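Local coordinates for lasso peptide isopeptidase AtxE2 (Asticcacaulis excentricus, PDB 5TXE), which hydrolyses the isopeptide bond of the threaded lasso peptides astexin-2 and astexin-3, turning them into linear peptides, at residues V85-V90 / A99-V104. The protein carries 1 engineered substitution. Numbering follows the deposited sequence.
Sequences VFRMVV and AIDVDV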
loop_
_atom_site.group_PDB
_atom_site.type_symbol
_atom_site.label_atom_id
_atom_site.label_comp_id
_atom_site.label_asym_id
_atom_site.label_seq_id
_atom_site.Cartn_x
_atom_site.Cartn_y
_atom_site.Cartn_z
ATOM N N VAL A 85 15.401 -1.182 -11.046
ATOM C CA VAL A 85 15.458 -1.525 -12.453
ATOM C C VAL A 85 14.065 -2.019 -12.884
ATOM O O VAL A 85 13.538 -2.943 -12.273
ATOM C CB VAL A 85 16.461 -2.682 -12.680
ATOM C CG1 VAL A 85 16.517 -3.040 -14.161
ATOM C CG2 VAL A 85 17.842 -2.224 -12.208
ATOM N N PHE A 86 13.496 -1.364 -13.875
ATOM C CA PHE A 86 12.186 -1.741 -14.386
ATOM C C PHE A 86 12.287 -2.465 -15.737
ATOM O O PHE A 86 13.098 -2.110 -16.559
ATOM C CB PHE A 86 11.312 -0.506 -14.542
ATOM C CG PHE A 86 10.991 0.168 -13.251
ATOM C CD1 PHE A 86 9.917 -0.265 -12.501
ATOM C CD2 PHE A 86 11.761 1.207 -12.779
ATOM C CE1 PHE A 86 9.594 0.334 -11.312
ATOM C CE2 PHE A 86 11.437 1.816 -11.587
ATOM C CZ PHE A 86 10.356 1.368 -10.857
ATOM N N ARG A 87 11.427 -3.464 -15.946
ATOM C CA ARG A 87 11.354 -4.225 -17.229
ATOM C C ARG A 87 9.874 -4.371 -17.596
ATOM O O ARG A 87 9.057 -4.721 -16.724
ATOM C CB ARG A 87 11.843 -5.677 -17.123
ATOM C CG ARG A 87 13.037 -5.974 -16.321
ATOM C CD ARG A 87 13.415 -7.432 -16.419
ATOM N NE ARG A 87 13.153 -8.211 -15.212
ATOM C CZ ARG A 87 12.553 -9.387 -15.222
ATOM N NH1 ARG A 87 12.086 -9.920 -16.362
ATOM N NH2 ARG A 87 12.399 -10.056 -14.099
ATOM N N MET A 88 9.542 -4.108 -18.851
ATOM C CA MET A 88 8.233 -4.460 -19.376
ATOM C C MET A 88 8.333 -5.882 -19.979
ATOM O O MET A 88 9.174 -6.161 -20.855
ATOM C CB MET A 88 7.808 -3.415 -20.391
ATOM C CG MET A 88 6.388 -3.552 -20.925
ATOM S SD MET A 88 5.050 -3.652 -19.675
ATOM C CE MET A 88 5.153 -1.948 -19.158
ATOM N N VAL A 89 7.518 -6.786 -19.460
ATOM C CA VAL A 89 7.580 -8.204 -19.768
ATOM C C VAL A 89 6.323 -8.746 -20.503
ATOM O O VAL A 89 5.216 -8.310 -20.231
ATOM C CB VAL A 89 7.759 -9.006 -18.520
ATOM C CG1 VAL A 89 8.064 -10.467 -18.864
ATOM C CG2 VAL A 89 8.940 -8.440 -17.730
ATOM N N VAL A 90 6.523 -9.632 -21.475
ATOM C CA VAL A 90 5.434 -10.281 -22.194
ATOM C C VAL A 90 5.631 -11.778 -22.027
ATOM O O VAL A 90 6.717 -12.269 -22.148
ATOM C CB VAL A 90 5.442 -9.910 -23.660
ATOM C CG1 VAL A 90 4.438 -10.755 -24.419
ATOM C CG2 VAL A 90 5.090 -8.441 -23.831
ATOM N N ALA A 99 9.177 -15.958 -20.772
ATOM C CA ALA A 99 8.902 -14.536 -20.837
ATOM C C ALA A 99 10.017 -13.826 -21.567
ATOM O O ALA A 99 11.148 -14.255 -21.525
ATOM C CB ALA A 99 8.819 -13.977 -19.430
ATOM N N ILE A 100 9.675 -12.716 -22.187
ATOM C CA ILE A 100 10.550 -11.886 -22.955
ATOM C C ILE A 100 10.516 -10.479 -22.333
ATOM O O ILE A 100 9.438 -9.956 -22.103
ATOM C CB ILE A 100 9.995 -11.694 -24.414
ATOM C CG1 ILE A 100 10.028 -12.992 -25.224
ATOM C CG2 ILE A 100 10.776 -10.628 -25.167
ATOM C CD1 ILE A 100 11.339 -13.738 -25.090
ATOM N N ASP A 101 11.668 -9.840 -22.151
ATOM C CA ASP A 101 11.716 -8.417 -21.799
ATOM C C ASP A 101 11.547 -7.616 -23.057
ATOM O O ASP A 101 12.367 -7.717 -23.948
ATOM C CB ASP A 101 13.057 -8.104 -21.145
ATOM C CG ASP A 101 13.211 -8.778 -19.765
ATOM O OD1 ASP A 101 12.194 -9.047 -19.091
ATOM O OD2 ASP A 101 14.364 -9.028 -19.319
ATOM N N VAL A 102 10.512 -6.801 -23.160
ATOM C CA VAL A 102 10.340 -5.995 -24.353
ATOM C C VAL A 102 10.781 -4.542 -24.184
ATOM O O VAL A 102 10.741 -3.761 -25.154
ATOM C CB VAL A 102 8.874 -6.019 -24.851
ATOM C CG1 VAL A 102 8.426 -7.437 -25.111
ATOM C CG2 VAL A 102 7.900 -5.375 -23.872
ATOM N N ASP A 103 11.115 -4.148 -22.954
ATOM C CA ASP A 103 11.744 -2.853 -22.658
ATOM C C ASP A 103 12.423 -3.020 -21.311
ATOM O O ASP A 103 11.984 -3.846 -20.502
ATOM C CB ASP A 103 10.721 -1.707 -22.556
ATOM C CG ASP A 103 11.393 -0.323 -22.374
ATOM O OD1 ASP A 103 12.576 -0.193 -22.773
ATOM O OD2 ASP A 103 10.747 0.645 -21.854
ATOM N N VAL A 104 13.536 -2.328 -21.114
ATOM C CA VAL A 104 14.226 -2.310 -19.860
ATOM C C VAL A 104 14.566 -0.855 -19.630
ATOM O O VAL A 104 14.994 -0.152 -20.553
ATOM C CB VAL A 104 15.520 -3.117 -19.881
ATOM C CG1 VAL A 104 16.279 -2.965 -18.544
ATOM C CG2 VAL A 104 15.231 -4.596 -20.113
#
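R87 reaches the carboxylate of D101, three positions before its bridge partner V104, on the antiparallel hairpin face that also carries V89. Its CB sits 3.8 Å from the carbonyl O of D103. CG lies anti to the carbonyl carbon (chi1 -41°), which sends the chain towards D101, and CD rests 3.4 Å from both its OD1 and OD2. A bend at chi3 swings the guanidinium round: NE and CZ pass D101 OD1 at 4.1 and 3.9 Å, and NH1 donates to it at 2.9 Å, a fairly straight salt bridge (161°) on the syn lone pair. OD1 lies in the guanidinium plane, yet the two flat groups are turned 64° apart, a single-point grip. NH2 goes on to the hydroxyl of Y388.

A classic beta bulge sets V102 and D103 both opposite M88. M88 O takes a short bond from V102 N (2.7 Å) and a weak one from D103 N, while V90 and I100 pair through two backbone bonds. V102 slips its CG1 against V90 CG2 (3.7 Å), on the side covered by L141 of strand 140-147.

A leucine in place of R87 would probably leave D101 without its countercharge. The other face, with M88 and V90, carries D103, whose OD2 meets Y143 and R145; each acid thus has its own basic partner, D101 within the hairpin, D103 in the next sheet.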